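Local coordinates for protein ABC transporter (PDB 4G68) that probably binds oligosaccharides derived from xylan outside the cell and passes them to an ABC transporter for uptake, at residues D97-A103 and V320-S326; I148-A154 and G356-W360; A343-D348 and A359-I365; M349-I353 and I365-D371. One frame throughout, in Å; residues are numbered along the deposited sequence.

Contact 1: D97-A103 and V320-S326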
loop_
_atom_site.group_PDB
_atom_site.type_symbol
_atom_site.label_atom_id
_atom_site.label_comp_id
_atom_site.label_asym_id
_atom_site.label_seq_id
_atom_site.Cartn_x
_atom_site.Cartn_y
_atom_site.Cartn_z
ATOM N N ASP C 97 -12.241 -16.319 11.771
ATOM C CA ASP C 97 -12.465 -15.549 12.995
ATOM C C ASP C 97 -11.796 -14.198 12.859
ATOM O O ASP C 97 -12.423 -13.159 13.140
ATOM C CB ASP C 97 -11.827 -16.298 14.182
ATOM C CG ASP C 97 -12.516 -17.602 14.483
ATOM O OD1 ASP C 97 -13.717 -17.556 14.899
ATOM O OD2 ASP C 97 -11.877 -18.659 14.260
ATOM N N ILE C 98 -10.527 -14.225 12.396
ATOM C CA ILE C 98 -9.731 -13.006 12.215
ATOM C C ILE C 98 -9.173 -12.928 10.806
ATOM O O ILE C 98 -8.656 -13.914 10.292
ATOM C CB ILE C 98 -8.516 -12.933 13.170
ATOM C CG1 ILE C 98 -8.929 -13.168 14.622
ATOM C CG2 ILE C 98 -7.881 -11.560 13.076
ATOM C CD1 ILE C 98 -7.820 -13.648 15.508
ATOM N N PHE C 99 -9.303 -11.773 10.189
ATOM C CA PHE C 99 -8.797 -11.572 8.842
ATOM C C PHE C 99 -8.128 -10.223 8.650
ATOM O O PHE C 99 -8.669 -9.195 9.082
ATOM C CB PHE C 99 -9.900 -11.813 7.775
ATOM C CG PHE C 99 -11.042 -10.815 7.787
ATOM C CD1 PHE C 99 -11.029 -9.661 6.959
ATOM C CD2 PHE C 99 -12.159 -11.052 8.570
ATOM C CE1 PHE C 99 -12.094 -8.765 6.968
ATOM C CE2 PHE C 99 -13.223 -10.170 8.577
ATOM C CZ PHE C 99 -13.202 -9.035 7.762
ATOM N N GLN C 100 -6.983 -10.239 7.954
ATOM C CA GLN C 100 -6.309 -9.014 7.539
ATOM C C GLN C 100 -7.170 -8.278 6.526
ATOM O O GLN C 100 -7.858 -8.916 5.738
ATOM C CB GLN C 100 -4.967 -9.378 6.888
ATOM C CG GLN C 100 -4.137 -8.180 6.372
ATOM C CD GLN C 100 -2.712 -8.593 5.917
ATOM O OE1 GLN C 100 -2.390 -9.768 5.904
ATOM N NE2 GLN C 100 -1.880 -7.619 5.515
ATOM N N THR C 101 -7.187 -6.948 6.569
ATOM C CA THR C 101 -7.954 -6.196 5.552
ATOM C C THR C 101 -7.296 -4.823 5.291
ATOM O O THR C 101 -6.237 -4.506 5.898
ATOM C CB THR C 101 -9.423 -6.044 5.959
ATOM O OG1 THR C 101 -10.238 -5.763 4.815
ATOM C CG2 THR C 101 -9.567 -4.941 7.015
ATOM N N TRP C 102 -7.892 -4.089 4.349
ATOM C CA TRP C 102 -7.591 -2.693 4.082
ATOM C C TRP C 102 -8.745 -1.901 4.567
ATOM O O TRP C 102 -9.887 -2.102 4.166
ATOM C CB TRP C 102 -7.343 -2.416 2.601
ATOM C CG TRP C 102 -6.107 -3.141 2.117
ATOM C CD1 TRP C 102 -4.805 -2.690 2.144
ATOM C CD2 TRP C 102 -6.048 -4.485 1.557
ATOM N NE1 TRP C 102 -3.949 -3.641 1.661
ATOM C CE2 TRP C 102 -4.640 -4.746 1.267
ATOM C CE3 TRP C 102 -6.992 -5.463 1.266
ATOM C CZ2 TRP C 102 -4.211 -5.950 0.696
ATOM C CZ3 TRP C 102 -6.571 -6.657 0.672
ATOM C CH2 TRP C 102 -5.209 -6.906 0.403
ATOM N N ALA C 103 -8.455 -1.020 5.496
ATOM C CA ALA C 103 -9.497 -0.231 6.143
ATOM C C ALA C 103 -9.975 0.849 5.200
ATOM O O ALA C 103 -9.273 1.190 4.231
ATOM C CB ALA C 103 -8.956 0.397 7.406
ATOM N N VAL C 320 -4.117 2.005 6.977
ATOM C CA VAL C 320 -5.117 1.255 6.260
ATOM C C VAL C 320 -4.988 -0.224 6.518
ATOM O O VAL C 320 -5.935 -0.948 6.220
ATOM C CB VAL C 320 -5.017 1.480 4.723
ATOM C CG1 VAL C 320 -5.514 2.892 4.321
ATOM C CG2 VAL C 320 -3.566 1.279 4.271
ATOM N N GLY C 321 -3.827 -0.694 7.021
ATOM C CA GLY C 321 -3.690 -2.133 7.299
ATOM C C GLY C 321 -4.414 -2.399 8.623
ATOM O O GLY C 321 -4.164 -1.730 9.599
ATOM N N ALA C 322 -5.373 -3.321 8.629
ATOM C CA ALA C 322 -6.117 -3.645 9.870
ATOM C C ALA C 322 -6.461 -5.145 9.914
ATOM O O ALA C 322 -6.379 -5.839 8.881
ATOM C CB ALA C 322 -7.369 -2.795 10.038
ATOM N N LEU C 323 -6.777 -5.613 11.130
ATOM C CA LEU C 323 -7.368 -6.941 11.377
ATOM C C LEU C 323 -8.843 -6.768 11.746
ATOM O O LEU C 323 -9.167 -5.924 12.569
ATOM C CB LEU C 323 -6.632 -7.689 12.499
ATOM C CG LEU C 323 -5.111 -7.853 12.324
ATOM C CD1 LEU C 323 -4.491 -8.646 13.459
ATOM C CD2 LEU C 323 -4.805 -8.517 10.984
HETATM N N MSE C 324 -9.718 -7.578 11.132
HETATM C CA MSE C 324 -11.163 -7.567 11.491
HETATM C C MSE C 324 -11.545 -8.934 12.031
HETATM O O MSE C 324 -10.923 -9.948 11.700
HETATM C CB MSE C 324 -11.957 -7.131 10.274
HETATM C CG MSE C 324 -11.862 -5.610 10.142
HETATM SE SE MSE C 324 -13.003 -5.107 8.605
HETATM C CE MSE C 324 -12.819 -3.179 8.912
ATOM N N VAL C 325 -12.556 -8.931 12.896
ATOM C CA VAL C 325 -13.144 -10.121 13.478
ATOM C C VAL C 325 -14.519 -10.293 12.821
ATOM O O VAL C 325 -15.350 -9.368 12.818
ATOM C CB VAL C 325 -13.324 -9.946 15.024
ATOM C CG1 VAL C 325 -14.175 -11.075 15.615
ATOM C CG2 VAL C 325 -11.946 -9.877 15.734
ATOM N N SER C 326 -14.766 -11.491 12.318
ATOM C CA SER C 326 -16.073 -11.799 11.700
ATOM C C SER C 326 -17.244 -11.727 12.680
ATOM O O SER C 326 -17.110 -12.146 13.820
ATOM C CB SER C 326 -16.024 -13.164 11.046
ATOM O OG SER C 326 -15.296 -13.008 9.843
#

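Contact 2: I148-A154 and G356-W360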
loop_
_atom_site.group_PDB
_atom_site.type_symbol
_atom_site.label_atom_id
_atom_site.label_comp_id
_atom_site.label_asym_id
_atom_site.label_seq_id
_atom_site.Cartn_x
_atom_site.Cartn_y
_atom_site.Cartn_z
ATOM N N ILE C 148 -8.981 -3.528 14.257
ATOM C CA ILE C 148 -7.805 -3.151 15.041
ATOM C C ILE C 148 -6.727 -2.796 13.991
ATOM O O ILE C 148 -6.260 -3.675 13.274
ATOM C CB ILE C 148 -7.312 -4.350 15.936
ATOM C CG1 ILE C 148 -8.396 -4.805 16.966
ATOM C CG2 ILE C 148 -6.001 -4.027 16.626
ATOM C CD1 ILE C 148 -9.057 -3.700 17.785
ATOM N N PRO C 149 -6.335 -1.508 13.887
ATOM C CA PRO C 149 -5.336 -1.130 12.885
ATOM C C PRO C 149 -3.998 -1.763 13.248
ATOM O O PRO C 149 -3.749 -2.031 14.456
ATOM C CB PRO C 149 -5.286 0.419 12.991
ATOM C CG PRO C 149 -6.505 0.783 13.767
ATOM C CD PRO C 149 -6.729 -0.359 14.704
ATOM N N PHE C 150 -3.144 -2.033 12.250
ATOM C CA PHE C 150 -1.780 -2.498 12.588
ATOM C C PHE C 150 -0.650 -1.851 11.772
ATOM O O PHE C 150 0.482 -1.805 12.239
ATOM C CB PHE C 150 -1.667 -4.015 12.559
ATOM C CG PHE C 150 -1.603 -4.603 11.163
ATOM C CD1 PHE C 150 -0.376 -4.786 10.523
ATOM C CD2 PHE C 150 -2.774 -5.008 10.507
ATOM C CE1 PHE C 150 -0.311 -5.304 9.220
ATOM C CE2 PHE C 150 -2.714 -5.567 9.226
ATOM C CZ PHE C 150 -1.481 -5.709 8.584
ATOM N N ASP C 151 -0.961 -1.355 10.576
ATOM C CA ASP C 151 0.058 -0.641 9.796
ATOM C C ASP C 151 -0.433 0.500 8.895
ATOM O O ASP C 151 -1.630 0.699 8.702
ATOM C CB ASP C 151 1.068 -1.622 9.123
ATOM C CG ASP C 151 0.561 -2.280 7.810
ATOM O OD1 ASP C 151 -0.432 -1.851 7.209
ATOM O OD2 ASP C 151 1.247 -3.234 7.344
ATOM N N GLN C 152 0.508 1.306 8.432
ATOM C CA GLN C 152 0.191 2.450 7.642
ATOM C C GLN C 152 1.018 2.377 6.406
ATOM O O GLN C 152 2.121 1.858 6.431
ATOM C CB GLN C 152 0.405 3.795 8.349
ATOM C CG GLN C 152 1.374 3.857 9.500
ATOM C CD GLN C 152 1.490 5.276 10.094
ATOM O OE1 GLN C 152 1.716 6.270 9.374
ATOM N NE2 GLN C 152 1.313 5.370 11.424
ATOM N N GLN C 153 0.448 2.860 5.302
ATOM C CA GLN C 153 1.201 2.915 4.043
ATOM C C GLN C 153 1.642 4.337 3.728
ATOM O O GLN C 153 1.085 5.342 4.271
ATOM C CB GLN C 153 0.294 2.386 2.866
ATOM C CG GLN C 153 -0.188 0.888 3.045
ATOM C CD GLN C 153 -1.065 0.339 1.876
ATOM O OE1 GLN C 153 -1.405 1.053 0.955
ATOM N NE2 GLN C 153 -1.454 -0.919 1.944
ATOM N N ALA C 154 2.641 4.438 2.839
ATOM C CA ALA C 154 3.094 5.722 2.348
ATOM C C ALA C 154 3.721 5.445 0.989
ATOM O O ALA C 154 4.328 4.371 0.793
ATOM C CB ALA C 154 4.120 6.312 3.323
ATOM N N GLY C 356 6.055 -2.938 6.566
ATOM C CA GLY C 356 5.074 -1.869 6.736
ATOM C C GLY C 356 5.558 -0.697 7.578
ATOM O O GLY C 356 6.715 -0.686 8.018
ATOM N N LEU C 357 4.695 0.304 7.733
ATOM C CA LEU C 357 4.906 1.363 8.724
ATOM C C LEU C 357 4.004 1.094 9.953
ATOM O O LEU C 357 2.786 0.863 9.777
ATOM C CB LEU C 357 4.592 2.710 8.108
ATOM C CG LEU C 357 5.623 3.146 7.065
ATOM C CD1 LEU C 357 4.988 4.146 6.106
ATOM C CD2 LEU C 357 6.915 3.678 7.734
ATOM N N PRO C 358 4.585 1.104 11.187
ATOM C CA PRO C 358 3.834 0.635 12.359
ATOM C C PRO C 358 2.670 1.551 12.703
ATOM O O PRO C 358 2.796 2.808 12.623
ATOM C CB PRO C 358 4.887 0.673 13.492
ATOM C CG PRO C 358 5.923 1.689 13.060
ATOM C CD PRO C 358 5.991 1.459 11.547
ATOM N N ALA C 359 1.531 0.961 13.065
ATOM C CA ALA C 359 0.415 1.758 13.610
ATOM C C ALA C 359 0.448 1.824 15.115
ATOM O O ALA C 359 -0.139 2.761 15.719
ATOM C CB ALA C 359 -0.962 1.252 13.165
ATOM N N TRP C 360 1.102 0.836 15.726
ATOM C CA TRP C 360 1.180 0.785 17.188
ATOM C C TRP C 360 2.422 1.496 17.606
ATOM O O TRP C 360 3.365 1.603 16.805
ATOM C CB TRP C 360 1.277 -0.641 17.672
ATOM C CG TRP C 360 -0.019 -1.391 17.512
ATOM C CD1 TRP C 360 -0.700 -1.677 16.314
ATOM C CD2 TRP C 360 -0.877 -1.908 18.584
ATOM N NE1 TRP C 360 -1.868 -2.371 16.569
ATOM C CE2 TRP C 360 -2.053 -2.508 17.918
ATOM C CE3 TRP C 360 -0.819 -1.904 20.001
ATOM C CZ2 TRP C 360 -3.069 -3.129 18.644
ATOM C CZ3 TRP C 360 -1.859 -2.526 20.704
ATOM C CH2 TRP C 360 -2.954 -3.131 20.043
#

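Contact 3: A343-D348 and A359-I365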
loop_
_atom_site.group_PDB
_atom_site.type_symbol
_atom_site.label_atom_id
_atom_site.label_comp_id
_atom_site.label_asym_id
_atom_site.label_seq_id
_atom_site.Cartn_x
_atom_site.Cartn_y
_atom_site.Cartn_z
ATOM N N ALA C 343 -2.228 -7.832 16.014
ATOM C CA ALA C 343 -2.044 -6.496 15.443
ATOM C C ALA C 343 -0.777 -5.813 15.954
ATOM O O ALA C 343 0.069 -5.404 15.141
ATOM C CB ALA C 343 -3.259 -5.636 15.710
ATOM N N LYS C 344 -0.639 -5.728 17.286
ATOM C CA LYS C 344 0.592 -5.208 17.892
ATOM C C LYS C 344 1.850 -5.925 17.387
ATOM O O LYS C 344 2.833 -5.278 17.043
ATOM C CB LYS C 344 0.523 -5.250 19.442
ATOM C CG LYS C 344 1.860 -5.002 20.143
ATOM C CD LYS C 344 2.404 -3.574 19.978
ATOM C CE LYS C 344 3.811 -3.411 20.575
ATOM N NZ LYS C 344 4.288 -1.986 20.458
ATOM N N GLN C 345 1.832 -7.255 17.359
ATOM C CA GLN C 345 2.997 -8.014 16.870
ATOM C C GLN C 345 3.349 -7.774 15.403
ATOM O O GLN C 345 4.539 -7.721 15.069
ATOM C CB GLN C 345 2.860 -9.519 17.144
ATOM C CG GLN C 345 2.728 -9.874 18.637
ATOM C CD GLN C 345 3.913 -9.404 19.468
ATOM O OE1 GLN C 345 5.056 -9.779 19.228
ATOM N NE2 GLN C 345 3.639 -8.564 20.440
ATOM N N LEU C 346 2.330 -7.733 14.540
ATOM C CA LEU C 346 2.514 -7.428 13.122
ATOM C C LEU C 346 3.089 -6.032 12.945
ATOM O O LEU C 346 3.992 -5.863 12.114
ATOM C CB LEU C 346 1.190 -7.549 12.348
ATOM C CG LEU C 346 0.628 -8.976 12.083
ATOM C CD1 LEU C 346 -0.665 -8.870 11.277
ATOM C CD2 LEU C 346 1.616 -9.797 11.288
ATOM N N SER C 347 2.564 -5.056 13.721
ATOM C CA SER C 347 3.044 -3.658 13.657
ATOM C C SER C 347 4.561 -3.585 13.992
ATOM O O SER C 347 5.341 -2.924 13.281
ATOM C CB SER C 347 2.239 -2.788 14.622
ATOM O OG SER C 347 2.688 -1.405 14.596
ATOM N N ASP C 348 4.977 -4.234 15.095
ATOM C CA ASP C 348 6.416 -4.249 15.479
ATOM C C ASP C 348 7.280 -5.026 14.450
ATOM O O ASP C 348 8.404 -4.614 14.114
ATOM C CB ASP C 348 6.594 -4.965 16.807
ATOM C CG ASP C 348 6.146 -4.163 17.997
ATOM O OD1 ASP C 348 5.614 -3.037 17.844
ATOM O OD2 ASP C 348 6.398 -4.699 19.135
ATOM N N ALA C 359 1.531 0.961 13.065
ATOM C CA ALA C 359 0.415 1.758 13.610
ATOM C C ALA C 359 0.448 1.824 15.115
ATOM O O ALA C 359 -0.139 2.761 15.719
ATOM C CB ALA C 359 -0.962 1.252 13.165
ATOM N N TRP C 360 1.102 0.836 15.726
ATOM C CA TRP C 360 1.180 0.785 17.188
ATOM C C TRP C 360 2.422 1.496 17.606
ATOM O O TRP C 360 3.365 1.603 16.805
ATOM C CB TRP C 360 1.277 -0.641 17.672
ATOM C CG TRP C 360 -0.019 -1.391 17.512
ATOM C CD1 TRP C 360 -0.700 -1.677 16.314
ATOM C CD2 TRP C 360 -0.877 -1.908 18.584
ATOM N NE1 TRP C 360 -1.868 -2.371 16.569
ATOM C CE2 TRP C 360 -2.053 -2.508 17.918
ATOM C CE3 TRP C 360 -0.819 -1.904 20.001
ATOM C CZ2 TRP C 360 -3.069 -3.129 18.644
ATOM C CZ3 TRP C 360 -1.859 -2.526 20.704
ATOM C CH2 TRP C 360 -2.954 -3.131 20.043
ATOM N N LYS C 361 2.439 1.995 18.834
ATOM C CA LYS C 361 3.630 2.717 19.337
ATOM C C LYS C 361 4.713 1.662 19.428
ATOM O O LYS C 361 4.408 0.474 19.473
ATOM C CB LYS C 361 3.383 3.385 20.708
ATOM C CG LYS C 361 2.267 4.415 20.685
ATOM C CD LYS C 361 1.814 4.780 22.086
ATOM C CE LYS C 361 1.073 6.111 22.033
ATOM N NZ LYS C 361 0.688 6.645 23.375
ATOM N N TYR C 362 5.964 2.096 19.404
ATOM C CA TYR C 362 7.061 1.193 19.183
ATOM C C TYR C 362 8.256 1.550 20.076
ATOM O O TYR C 362 9.401 1.287 19.717
ATOM C CB TYR C 362 7.424 1.183 17.682
ATOM C CG TYR C 362 7.555 2.562 17.087
ATOM C CD1 TYR C 362 8.761 3.280 17.192
ATOM C CD2 TYR C 362 6.508 3.137 16.376
ATOM C CE1 TYR C 362 8.899 4.523 16.625
ATOM C CE2 TYR C 362 6.639 4.400 15.802
ATOM C CZ TYR C 362 7.847 5.085 15.928
ATOM O OH TYR C 362 8.004 6.350 15.377
ATOM N N ASP C 363 7.958 2.153 21.236
ATOM C CA ASP C 363 8.960 2.422 22.303
ATOM C C ASP C 363 9.627 1.148 22.824
ATOM O O ASP C 363 10.810 1.169 23.181
ATOM C CB ASP C 363 8.303 3.144 23.488
ATOM C CG ASP C 363 7.585 4.411 23.072
ATOM O OD1 ASP C 363 8.254 5.394 22.683
ATOM O OD2 ASP C 363 6.337 4.425 23.147
ATOM N N ASN C 364 8.874 0.039 22.859
ATOM C CA ASN C 364 9.451 -1.263 23.218
ATOM C C ASN C 364 10.545 -1.800 22.293
ATOM O O ASN C 364 11.209 -2.784 22.678
ATOM C CB ASN C 364 8.371 -2.346 23.387
ATOM C CG ASN C 364 7.480 -2.525 22.120
ATOM O OD1 ASN C 364 7.240 -3.623 21.685
ATOM N ND2 ASN C 364 6.941 -1.450 21.604
ATOM N N ILE C 365 10.705 -1.193 21.106
ATOM C CA ILE C 365 11.603 -1.706 20.043
ATOM C C ILE C 365 12.959 -0.994 20.060
ATOM O O ILE C 365 13.022 0.200 20.245
ATOM C CB ILE C 365 10.995 -1.559 18.599
ATOM C CG1 ILE C 365 9.764 -2.480 18.385
ATOM C CG2 ILE C 365 12.034 -1.881 17.517
ATOM C CD1 ILE C 365 9.864 -3.879 18.975
HETATM O O HOH W 1 4.562 -1.042 16.091
#

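Contact 4: M349-I353 and I365-D371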
loop_
_atom_site.group_PDB
_atom_site.type_symbol
_atom_site.label_atom_id
_atom_site.label_comp_id
_atom_site.label_asym_id
_atom_site.label_seq_id
_atom_site.Cartn_x
_atom_site.Cartn_y
_atom_site.Cartn_z
ATOM N N MET C 349 6.753 -6.146 13.954
ATOM C CA MET C 349 7.425 -6.917 12.914
ATOM C C MET C 349 7.666 -5.983 11.705
ATOM O O MET C 349 8.781 -5.889 11.227
ATOM C CB MET C 349 6.547 -8.109 12.474
ATOM C CG MET C 349 7.134 -8.920 11.316
ATOM S SD MET C 349 5.989 -10.039 10.491
ATOM C CE MET C 349 5.084 -8.930 9.397
ATOM N N ASP C 350 6.608 -5.296 11.251
ATOM C CA ASP C 350 6.619 -4.413 10.041
ATOM C C ASP C 350 7.730 -3.387 10.164
ATOM O O ASP C 350 8.545 -3.189 9.241
ATOM C CB ASP C 350 5.287 -3.622 9.945
ATOM C CG ASP C 350 4.189 -4.350 9.204
ATOM O OD1 ASP C 350 4.459 -5.433 8.611
ATOM O OD2 ASP C 350 3.021 -3.812 9.216
ATOM N N TYR C 351 7.743 -2.724 11.318
ATOM C CA TYR C 351 8.773 -1.739 11.674
ATOM C C TYR C 351 10.213 -2.298 11.587
ATOM O O TYR C 351 11.105 -1.646 10.996
ATOM C CB TYR C 351 8.492 -1.205 13.077
ATOM C CG TYR C 351 9.333 -0.007 13.505
ATOM C CD1 TYR C 351 9.597 1.039 12.610
ATOM C CD2 TYR C 351 9.829 0.086 14.798
ATOM C CE1 TYR C 351 10.356 2.134 12.985
ATOM C CE2 TYR C 351 10.586 1.189 15.203
ATOM C CZ TYR C 351 10.839 2.206 14.294
ATOM O OH TYR C 351 11.582 3.292 14.686
ATOM N N LEU C 352 10.417 -3.506 12.117
ATOM C CA LEU C 352 11.741 -4.118 12.161
ATOM C C LEU C 352 12.239 -4.587 10.797
ATOM O O LEU C 352 13.412 -4.410 10.472
ATOM C CB LEU C 352 11.737 -5.293 13.138
ATOM C CG LEU C 352 11.746 -4.859 14.611
ATOM C CD1 LEU C 352 11.355 -6.010 15.532
ATOM C CD2 LEU C 352 13.150 -4.348 14.939
ATOM N N ILE C 353 11.338 -5.157 10.003
ATOM C CA ILE C 353 11.670 -5.720 8.714
ATOM C C ILE C 353 11.253 -4.889 7.475
ATOM O O ILE C 353 11.550 -5.300 6.344
ATOM C CB ILE C 353 11.247 -7.203 8.620
ATOM C CG1 ILE C 353 9.742 -7.334 8.348
ATOM C CG2 ILE C 353 11.646 -7.955 9.907
ATOM C CD1 ILE C 353 9.287 -8.779 8.156
ATOM N N ILE C 365 10.705 -1.193 21.106
ATOM C CA ILE C 365 11.603 -1.706 20.043
ATOM C C ILE C 365 12.959 -0.994 20.060
ATOM O O ILE C 365 13.022 0.200 20.245
ATOM C CB ILE C 365 10.995 -1.559 18.599
ATOM C CG1 ILE C 365 9.764 -2.480 18.385
ATOM C CG2 ILE C 365 12.034 -1.881 17.517
ATOM C CD1 ILE C 365 9.864 -3.879 18.975
ATOM N N ASP C 366 14.034 -1.753 19.840
ATOM C CA ASP C 366 15.381 -1.190 19.774
ATOM C C ASP C 366 15.643 -0.642 18.382
ATOM O O ASP C 366 15.851 -1.408 17.417
ATOM C CB ASP C 366 16.388 -2.278 20.136
ATOM C CG ASP C 366 17.829 -1.791 20.176
ATOM O OD1 ASP C 366 18.138 -0.585 20.095
ATOM O OD2 ASP C 366 18.682 -2.699 20.293
ATOM N N GLN C 367 15.617 0.684 18.315
ATOM C CA GLN C 367 15.838 1.479 17.123
ATOM C C GLN C 367 17.079 1.057 16.314
ATOM O O GLN C 367 17.081 1.194 15.106
ATOM C CB GLN C 367 15.875 2.967 17.517
ATOM C CG GLN C 367 16.127 3.995 16.406
ATOM C CD GLN C 367 14.869 4.409 15.625
ATOM O OE1 GLN C 367 14.949 4.672 14.423
ATOM N NE2 GLN C 367 13.721 4.508 16.313
ATOM N N SER C 368 18.091 0.508 16.980
ATOM C CA SER C 368 19.332 0.119 16.331
ATOM C C SER C 368 19.160 -1.174 15.486
ATOM O O SER C 368 20.045 -1.541 14.699
ATOM C CB SER C 368 20.402 -0.078 17.401
ATOM O OG SER C 368 20.219 -1.327 18.042
ATOM N N LYS C 369 18.037 -1.866 15.701
ATOM C CA LYS C 369 17.659 -3.064 14.959
ATOM C C LYS C 369 16.820 -2.739 13.702
ATOM O O LYS C 369 16.666 -3.564 12.803
ATOM C CB LYS C 369 16.852 -3.985 15.856
ATOM C CG LYS C 369 16.922 -5.455 15.489
ATOM C CD LYS C 369 16.530 -6.297 16.704
ATOM C CE LYS C 369 16.177 -7.728 16.348
ATOM N NZ LYS C 369 14.981 -7.770 15.475
ATOM N N VAL C 370 16.291 -1.538 13.634
ATOM C CA VAL C 370 15.419 -1.212 12.517
ATOM C C VAL C 370 16.218 -0.771 11.288
ATOM O O VAL C 370 17.279 -0.162 11.440
ATOM C CB VAL C 370 14.330 -0.213 12.929
ATOM C CG1 VAL C 370 13.724 -0.615 14.260
ATOM C CG2 VAL C 370 14.845 1.188 13.008
ATOM N N ASP C 371 15.729 -1.113 10.091
ATOM C CA ASP C 371 16.537 -0.907 8.901
ATOM C C ASP C 371 16.566 0.577 8.573
ATOM O O ASP C 371 15.543 1.233 8.710
ATOM C CB ASP C 371 16.030 -1.739 7.718
ATOM C CG ASP C 371 16.989 -1.720 6.532
ATOM O OD1 ASP C 371 17.778 -2.679 6.353
ATOM O OD2 ASP C 371 16.958 -0.725 5.785
#

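Contact 1: D97-A103 and V320-S326
With chi1 at 66°, the Phe99 ring stands between its own backbone N and carbonyl carbon, a torsion that lays it across the partner strand over Met324. Met324, present as selenomethionine, brings CB under one face of the ring near the rim, with CB 3.4 Å from Phe99 CZ in a CH-pi contact. Its extended chain then carries SE obliquely past the ring, a Met-aromatic contact, to lie 3.8 Å from Thr101 CG2. Ser326 OG meets the ring edge at 3.7 Å from Phe99 CE2, while its own hydrogen bond goes to Pro96 O. Thr101 divides its two branches: the methyl serves this apolar patch and OG1 bonds to Ser107 OG.

Six backbone hydrogen bonds lace the antiparallel strands, whose directions differ by 147°. Met324 N to Phe99 O is almost straight (2.8 Å, 174°), and Ala103 N to Val320 O closes one end at 2.6 Å. On the other face Ile98 CG2 packs on Leu323 CB at 4.1 Å, branched and apolar residues suited to a buried sheet surface.

Phe43 of strand 40-45 adds to that second face, and Phe99 is covered by Tyr82, Ile86 and Ile90 of helix 79-91. Strand 98-102 has strand 40-45 as its other, parallel neighbour, while strand 317-325 pairs on its other side, antiparallel, with strand 144-160, placing this pair within the sheet core.

Contact 2: I148-A154 and G356-W360
Trp360 presents its indole N-H to the carbonyl of Pro149, NE1 lying 2.8 Å from Pro149 O. The donor sits in the carbonyl plane, but the bond is bent (139° at the hydrogen) and the oxygen lies 24° out of the indole plane. Beside it, Ile148 CG2 touches the ring edge at 3.7 Å from Trp360 CZ2.

Further along, Gln152 and Leu357 form an antiparallel hydrogen-bonded pair: Gln152 N gives a 2.7 Å bond to Leu357 O, and Leu357 N returns a longer one of 3.3 Å to Gln152 O. The next pair, Asp151 with Pro358, is non-hydrogen-bonded, a place where proline forfeits no bond. Ala359 N then donates to Phe150 O at 3.1 Å, approaching from above the carbonyl plane. Gln152 has a chi1 of 23°, well off a staggered value, and from there its extended chain reaches Pro358 O through a weak bond from NE2. Leu357 CD1 rests on Ala154 CB at 3.6 Å, and a side chain at Gly356 would run into the Asp151 carboxylate.

In the second shell Trp360 packs on Lys344 of helix 332-353, Val382 of helix 372-382 backs Leu357 and Ala154, and strand 317-325 bonds the far edge of 148-154. Asp151 OD2 also lies close to Asp350 OD2; two carboxylates so near one another in a buried place are consistent with one of them being protonated.

Contact 3: A343-D348 and A359-I365
Residues 343-348, within helix 332-353, face an irregular loop; Ser347 and Trp360 approach to 6.0 Å between CA atoms, and a type I turn bends the loop from Tyr362 to Ile365. The indole of Trp360 lies flat on the helix: Lys344 CA stands over its centre, and Lys344 CB, 3.7 Å from the centroid of the six-membered ring, makes a CH-pi contact. A chi1 of 180° turns Ser347 OG out to the loop, where it accepts the backbone N-H of Trp360 (OG to Trp360 N 3.0 Å). Lys344 suits its position because its methylenes cover the ring while NZ reaches Asp348 OD1 on the syn lone pair, a 3.1 Å salt bridge. A water donates to both Asp348 OD1 and Trp360 O. Replacing Trp360 by an alanine here would probably uncover the Lys344 methylenes and leave Pro149 O without its indole donor. The loop thus layers on a helix that itself packs through Ala343 on strand 144-160, consistent with the alpha/beta lobe of a bacterial solute-binding protein.

Contact 4: M349-I353 and I365-D371
The last turn of helix 332-353 meets a loop in which residues 367-369 have helical angles without regular helical bonds, and Leu352 and Val370 come closest, 4.7 Å between their CA atoms. Tyr351, its CG anti to the backbone N (chi1 -170°), swings its ring to the loop, where Val370 CG1 sits over one face, offset toward the rim, 3.7 Å from Tyr351 CE2. At the ring's edge Gln367 NE2 gives a weak 2.9 Å bond to Tyr351 OH, its amide plane turned 70° from the ring. Leu352 and Ile365 meet tip to tip, CD2 being 3.7 Å from Ile365 CG2, and Lys369 crosses the same leucine with its CB 3.8 Å from CD2. At this exposed rim the lysine bends at its last torsion, bringing NZ back to 3.9 Å from Leu352 CD2. A serine in place of Tyr351 would probably leave Val370 CG1 without the ring face it rests on and Gln367 without its hydroxyl acceptor. Asp371 caps Leu373 N at the start of helix 372-382, whose Met378 touches Tyr351 and whose Ile375 touches Val370. Met349 and Ile353 turn instead to helix 52-66, so the helix end lies between those two helices.

In the fold
Contacts 1 and 2 share one mixed sheet, their centres 12 Å apart, joined where strand 317-325 pairs with strand 144-160. Contact 3, 9 Å from contact 2 between centres, shares Ala359 and Trp360 with it; contact 4, 10 Å further along, shares Ile365 and helix 332-353 with contact 3. Contacts 1 and 4, 23 Å apart between centres, do not touch. Along the chain strands 98-102 and 144-160 come first and pair with segments some 200 residues later, so contacts 1 and 2 alternate, whereas contacts 3 and 4 join segments about a dozen residues apart. The series runs from sheet core to partly exposed surface, layering helix and loop on a sheet consistent with a solute-binding lobe.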